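Local coordinates for protein N-acetylglucosamine 2-epimerase (Xylella fastidiosa, PDB 3GT5) that belongs to the N-acylglucosamine 2-epimerase family and is probably a sugar isomerase or epimerase, at residues F57-A62 against T375-M380; R25-A30 against L74-H79. All coordinates share one frame; numbering follows the deposited sequence.

How the contacts relate
Contact 1 lies in the interior and contact 2 at the surface, with centres about 13 Å apart. Helix 51-68 links them: it supplies 57-62 to contact 1 and leads in the chain to helix 71-88, which carries 74-79 of contact 2. Tyr-61 touches both parts of contact 2, with its OH 3.1 Å from Cys-26 SG and its CD1 3.5 Å from Ala-76 CB. The buried contact 1 combines a doubly bonded amide with aromatic packing. The smaller contact 2 joins a loop to a helix through one histidine ring, a weak hydrogen bond and aliphatic contacts.

Contact 1: residues F57-A62 against T375-M380; sequences FVFNYA and TDYHTM
Asn-60, on helix 51-68, meets Thr-375, just ahead of helix 377-387. The protein is an (alpha/alpha)6 barrel, as in its family. This buried contact joins an early helix to the last helix of the chain. The Asn-60 amide is held at both ends by one residue. Its ND2 donates to the backbone O of Thr-375 at 2.9 Å, with an N-H...O angle of 157°, and this partner lies near the amide plane. Its OD1 accepts from Thr-375 OG1 at 3.1 Å, a donor tilted out of the carbonyl plane. Thr-375 O can only accept, so it sets the amide nitrogen on its side; the hydroxyl then faces OD1. Met-380 bends at its last torsion and brings CE over the amide face, 3.5 Å from Asn-60 CG.

Thr-375 has OG1 between its backbone N and carbonyl carbon (chi1 74°). This sends the hydroxyl to Asn-60 and the methyl to Phe-57. CG2 sits over one face of the Phe-57 ring in a CH-pi contact, 3.8 Å from the centroid. Phe-59 and Tyr-377 form a T-shaped pair with planes at 78°. The edge of Tyr-377 points at the face of Phe-59, and Tyr-377 CD1 comes to 3.5 Å from Phe-59 CD2.

Further out, Tyr-377 OH bonds to Glu-180, and Phe-117 makes another edge-to-face contact with the Tyr-377 ring. Asp-376 holds the N-cap position without a side-chain capping bond. Its OD2 bonds to Tyr-22 OH and makes a salt bridge with Lys-374, while the backbone N of Trp-354 bonds to OD1. Within the start of the helix, Thr-379 OG1 donates to the anti lone pair of Asp-376 OD1 at 2.8 Å.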
loop_
_atom_site.group_PDB
_atom_site.type_symbol
_atom_site.label_atom_id
_atom_site.label_comp_id
_atom_site.label_asym_id
_atom_site.label_seq_id
_atom_site.Cartn_x
_atom_site.Cartn_y
_atom_site.Cartn_z
ATOM N N PHE A 57 -7.706 5.902 -4.818
ATOM C CA PHE A 57 -8.499 5.902 -6.066
ATOM C C PHE A 57 -7.827 6.714 -7.183
ATOM O O PHE A 57 -7.971 6.391 -8.343
ATOM C CB PHE A 57 -9.889 6.457 -5.861
ATOM C CG PHE A 57 -10.924 5.433 -5.485
ATOM C CD1 PHE A 57 -11.273 4.414 -6.364
ATOM C CD2 PHE A 57 -11.606 5.542 -4.283
ATOM C CE1 PHE A 57 -12.255 3.481 -6.013
ATOM C CE2 PHE A 57 -12.599 4.610 -3.930
ATOM C CZ PHE A 57 -12.912 3.588 -4.809
ATOM N N VAL A 58 -7.092 7.773 -6.843
ATOM C CA VAL A 58 -6.279 8.469 -7.859
ATOM C C VAL A 58 -5.229 7.530 -8.451
ATOM O O VAL A 58 -5.045 7.481 -9.660
ATOM C CB VAL A 58 -5.595 9.694 -7.256
ATOM C CG1 VAL A 58 -4.505 10.301 -8.192
ATOM C CG2 VAL A 58 -6.607 10.735 -6.902
ATOM N N PHE A 59 -4.543 6.751 -7.614
ATOM C CA PHE A 59 -3.618 5.720 -8.103
ATOM C C PHE A 59 -4.331 4.725 -9.055
ATOM O O PHE A 59 -3.810 4.456 -10.138
ATOM C CB PHE A 59 -2.931 4.995 -6.907
ATOM C CG PHE A 59 -2.138 3.793 -7.273
ATOM C CD1 PHE A 59 -0.763 3.879 -7.386
ATOM C CD2 PHE A 59 -2.756 2.552 -7.445
ATOM C CE1 PHE A 59 0.001 2.756 -7.686
ATOM C CE2 PHE A 59 -1.986 1.401 -7.773
ATOM C CZ PHE A 59 -0.605 1.521 -7.880
ATOM N N ASN A 60 -5.471 4.162 -8.624
ATOM C CA ASN A 60 -6.257 3.157 -9.376
ATOM C C ASN A 60 -6.411 3.687 -10.803
ATOM O O ASN A 60 -6.127 3.012 -11.788
ATOM C CB ASN A 60 -7.703 3.038 -8.864
ATOM C CG ASN A 60 -7.899 2.171 -7.625
ATOM O OD1 ASN A 60 -6.948 1.778 -6.935
ATOM N ND2 ASN A 60 -9.201 1.830 -7.356
ATOM N N TYR A 61 -6.903 4.902 -10.892
ATOM C CA TYR A 61 -7.296 5.404 -12.211
ATOM C C TYR A 61 -6.089 5.845 -13.017
ATOM O O TYR A 61 -6.071 5.658 -14.255
ATOM C CB TYR A 61 -8.277 6.540 -12.045
ATOM C CG TYR A 61 -9.738 6.139 -11.847
ATOM C CD1 TYR A 61 -10.484 5.684 -12.919
ATOM C CD2 TYR A 61 -10.373 6.288 -10.620
ATOM C CE1 TYR A 61 -11.789 5.322 -12.780
ATOM C CE2 TYR A 61 -11.705 5.968 -10.456
ATOM C CZ TYR A 61 -12.406 5.465 -11.560
ATOM O OH TYR A 61 -13.753 5.173 -11.477
ATOM N N ALA A 62 -5.078 6.429 -12.356
ATOM C CA ALA A 62 -3.832 6.795 -13.070
ATOM C C ALA A 62 -3.125 5.612 -13.664
ATOM O O ALA A 62 -2.764 5.652 -14.812
ATOM C CB ALA A 62 -2.889 7.588 -12.184
ATOM N N THR A 375 -9.373 0.133 -1.978
ATOM C CA THR A 375 -9.768 0.479 -3.321
ATOM C C THR A 375 -9.266 -0.550 -4.288
ATOM O O THR A 375 -9.385 -0.363 -5.491
ATOM C CB THR A 375 -9.261 1.885 -3.758
ATOM O OG1 THR A 375 -7.856 1.799 -4.012
ATOM C CG2 THR A 375 -9.562 2.890 -2.699
ATOM N N ASP A 376 -8.736 -1.666 -3.786
ATOM C CA ASP A 376 -7.953 -2.614 -4.600
ATOM C C ASP A 376 -6.707 -1.994 -5.281
ATOM O O ASP A 376 -6.192 -2.502 -6.283
ATOM C CB ASP A 376 -8.872 -3.359 -5.605
ATOM C CG ASP A 376 -9.700 -4.443 -4.915
ATOM O OD1 ASP A 376 -9.291 -5.622 -4.963
ATOM O OD2 ASP A 376 -10.716 -4.102 -4.302
ATOM N N TYR A 377 -6.242 -0.879 -4.736
ATOM C CA TYR A 377 -4.888 -0.375 -4.990
ATOM C C TYR A 377 -3.856 -1.478 -4.770
ATOM O O TYR A 377 -2.957 -1.658 -5.591
ATOM C CB TYR A 377 -4.608 0.916 -4.143
ATOM C CG TYR A 377 -3.224 0.948 -3.479
ATOM C CD1 TYR A 377 -2.115 1.524 -4.112
ATOM C CD2 TYR A 377 -3.050 0.405 -2.249
ATOM C CE1 TYR A 377 -0.856 1.568 -3.477
ATOM C CE2 TYR A 377 -1.838 0.425 -1.606
ATOM C CZ TYR A 377 -0.742 0.981 -2.212
ATOM O OH TYR A 377 0.430 0.936 -1.492
ATOM N N HIS A 378 -3.989 -2.291 -3.714
ATOM C CA HIS A 378 -3.010 -3.327 -3.485
ATOM C C HIS A 378 -3.075 -4.430 -4.541
ATOM O O HIS A 378 -2.015 -4.955 -4.927
ATOM C CB HIS A 378 -3.185 -4.037 -2.135
ATOM C CG HIS A 378 -2.709 -3.274 -0.955
ATOM N ND1 HIS A 378 -1.379 -3.173 -0.621
ATOM C CD2 HIS A 378 -3.395 -2.620 0.013
ATOM C CE1 HIS A 378 -1.264 -2.503 0.513
ATOM N NE2 HIS A 378 -2.471 -2.148 0.914
ATOM N N THR A 379 -4.281 -4.818 -4.992
ATOM C CA THR A 379 -4.372 -5.956 -5.895
ATOM C C THR A 379 -4.051 -5.565 -7.344
ATOM O O THR A 379 -3.274 -6.227 -8.035
ATOM C CB THR A 379 -5.741 -6.632 -5.763
ATOM O OG1 THR A 379 -6.769 -5.708 -6.153
ATOM C CG2 THR A 379 -5.933 -7.018 -4.326
ATOM N N MET A 380 -4.662 -4.494 -7.809
ATOM C CA MET A 380 -4.309 -3.931 -9.119
ATOM C C MET A 380 -2.870 -3.454 -9.173
ATOM O O MET A 380 -2.174 -3.697 -10.166
ATOM C CB MET A 380 -5.253 -2.793 -9.508
ATOM C CG MET A 380 -6.704 -3.236 -9.909
ATOM S SD MET A 380 -7.819 -1.905 -10.550
ATOM C CE MET A 380 -8.088 -1.009 -8.980
#

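Contact 2: residues R25-A30 against L74-H79; sequences RCIDSA and LDAVHH
His-79, on helix 71-88, reaches across to the backbone of Asp-28. This is surface packing of the loop between helix 8-22 and strand 36-37 on helix 71-88. Tyr-61 of helix 51-68 touches both Ile-27 and Ala-76. The His-79 CG is anti to the backbone N (chi1 -179°), which carries the imidazole outward from the helix to the loop. NE2 donates to Asp-28 O at 2.9 Å, but the bond is weak, with an N-H...O angle of only 120°. The oxygen lies in the ring plane and is also 3.0 Å from His-79 CE1, so it sits beside the NE2-CE1 edge. The stronger partner of NE2 is Gly-32 O, further along the same loop.

Ile-27 uses its two branches differently. At chi1 -63° CG2 lies anti to the backbone N and comes over one face of the His-79 ring, 4.2 Å from the centroid, in a CH-pi contact. CG1 carries CD1 to Ala-76 CB at 4.4 Å. Asp-28 turns its carboxylate to other partners. OD1 accepts from the backbone N of Ala-30 at 3.0 Å, forming an Asx turn, and OD2 makes a salt bridge with Arg-49.

The imidazole thus has carbonyl oxygen at its edge and the Ile-27 methyl over one face. Two carbonyl oxygens near NE2, which can only accept, are consistent with a hydrogen on NE2; they do not establish whether the ring is charged.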
loop_
_atom_site.group_PDB
_atom_site.type_symbol
_atom_site.label_atom_id
_atom_site.label_comp_id
_atom_site.label_asym_id
_atom_site.label_seq_id
_atom_site.Cartn_x
_atom_site.Cartn_y
_atom_site.Cartn_z
ATOM N N ARG A 25 -19.266 3.498 -10.792
ATOM C CA ARG A 25 -20.087 3.642 -9.592
ATOM C C ARG A 25 -19.398 4.344 -8.409
ATOM O O ARG A 25 -20.078 4.926 -7.561
ATOM C CB ARG A 25 -20.622 2.288 -9.149
ATOM C CG ARG A 25 -21.731 1.784 -10.058
ATOM C CD ARG A 25 -22.169 0.371 -9.720
ATOM N NE ARG A 25 -21.028 -0.552 -9.651
ATOM C CZ ARG A 25 -21.135 -1.841 -9.353
ATOM N NH1 ARG A 25 -20.043 -2.617 -9.303
ATOM N NH2 ARG A 25 -22.328 -2.365 -9.139
ATOM N N CYS A 26 -18.055 4.325 -8.385
ATOM C CA CYS A 26 -17.327 4.963 -7.297
ATOM C C CYS A 26 -17.283 6.496 -7.375
ATOM O O CYS A 26 -16.922 7.149 -6.391
ATOM C CB CYS A 26 -15.887 4.419 -7.194
ATOM S SG CYS A 26 -14.825 4.893 -8.588
ATOM N N ILE A 27 -17.644 7.067 -8.525
ATOM C CA ILE A 27 -17.479 8.510 -8.773
ATOM C C ILE A 27 -18.675 9.287 -8.212
ATOM O O ILE A 27 -19.863 9.011 -8.538
ATOM C CB ILE A 27 -17.271 8.809 -10.276
ATOM C CG1 ILE A 27 -15.963 8.169 -10.801
ATOM C CG2 ILE A 27 -17.321 10.311 -10.534
ATOM C CD1 ILE A 27 -15.917 8.110 -12.288
ATOM N N ASP A 28 -18.383 10.226 -7.326
ATOM C CA ASP A 28 -19.394 11.102 -6.794
ATOM C C ASP A 28 -19.283 12.409 -7.570
ATOM O O ASP A 28 -18.307 13.143 -7.409
ATOM C CB ASP A 28 -19.155 11.324 -5.310
ATOM C CG ASP A 28 -20.250 12.135 -4.636
ATOM O OD1 ASP A 28 -21.162 12.653 -5.324
ATOM O OD2 ASP A 28 -20.183 12.269 -3.396
ATOM N N SER A 29 -20.288 12.693 -8.407
ATOM C CA SER A 29 -20.331 13.918 -9.197
ATOM C C SER A 29 -20.296 15.168 -8.325
ATOM O O SER A 29 -19.829 16.201 -8.778
ATOM C CB SER A 29 -21.581 13.960 -10.096
ATOM O OG SER A 29 -22.767 13.854 -9.330
ATOM N N ALA A 30 -20.745 15.062 -7.077
ATOM C CA ALA A 30 -20.631 16.150 -6.090
ATOM C C ALA A 30 -19.210 16.406 -5.562
ATOM O O ALA A 30 -18.965 17.473 -4.982
ATOM C CB ALA A 30 -21.603 15.913 -4.897
ATOM N N LEU A 74 -8.554 9.074 -17.207
ATOM C CA LEU A 74 -7.846 10.371 -17.045
ATOM C C LEU A 74 -8.744 11.429 -16.408
ATOM O O LEU A 74 -8.313 12.150 -15.524
ATOM C CB LEU A 74 -7.259 10.861 -18.382
ATOM C CG LEU A 74 -6.351 12.129 -18.390
ATOM C CD1 LEU A 74 -5.161 11.961 -17.486
ATOM C CD2 LEU A 74 -5.900 12.437 -19.796
ATOM N N ASP A 75 -10.001 11.526 -16.833
ATOM C CA ASP A 75 -10.971 12.423 -16.203
ATOM C C ASP A 75 -11.153 12.171 -14.703
ATOM O O ASP A 75 -11.297 13.141 -13.906
ATOM C CB ASP A 75 -12.343 12.286 -16.859
ATOM C CG ASP A 75 -12.364 12.808 -18.278
ATOM O OD1 ASP A 75 -11.441 13.564 -18.649
ATOM O OD2 ASP A 75 -13.335 12.486 -19.008
ATOM N N ALA A 76 -11.165 10.884 -14.338
ATOM C CA ALA A 76 -11.331 10.491 -12.939
ATOM C C ALA A 76 -10.096 10.846 -12.111
ATOM O O ALA A 76 -10.256 11.195 -10.943
ATOM C CB ALA A 76 -11.637 8.978 -12.797
ATOM N N VAL A 77 -8.899 10.765 -12.688
ATOM C CA VAL A 77 -7.657 11.240 -12.003
ATOM C C VAL A 77 -7.797 12.722 -11.621
ATOM O O VAL A 77 -7.542 13.111 -10.453
ATOM C CB VAL A 77 -6.374 11.020 -12.874
ATOM C CG1 VAL A 77 -5.122 11.748 -12.282
ATOM C CG2 VAL A 77 -6.069 9.536 -13.051
ATOM N N HIS A 78 -8.217 13.556 -12.592
ATOM C CA HIS A 78 -8.476 15.001 -12.310
ATOM C C HIS A 78 -9.538 15.255 -11.213
ATOM O O HIS A 78 -9.326 16.021 -10.279
ATOM C CB HIS A 78 -8.894 15.742 -13.616
ATOM C CG HIS A 78 -7.745 16.052 -14.535
ATOM N ND1 HIS A 78 -7.094 15.097 -15.286
ATOM C CD2 HIS A 78 -7.126 17.227 -14.823
ATOM C CE1 HIS A 78 -6.137 15.668 -16.006
ATOM N NE2 HIS A 78 -6.137 16.959 -15.737
ATOM N N HIS A 79 -10.668 14.568 -11.310
ATOM C CA HIS A 79 -11.715 14.635 -10.326
ATOM C C HIS A 79 -11.199 14.274 -8.922
ATOM O O HIS A 79 -11.490 14.970 -7.951
ATOM C CB HIS A 79 -12.848 13.680 -10.782
ATOM C CG HIS A 79 -14.038 13.627 -9.883
ATOM N ND1 HIS A 79 -15.090 14.526 -9.982
ATOM C CD2 HIS A 79 -14.409 12.718 -8.948
ATOM C CE1 HIS A 79 -16.014 14.211 -9.089
ATOM N NE2 HIS A 79 -15.633 13.102 -8.462
#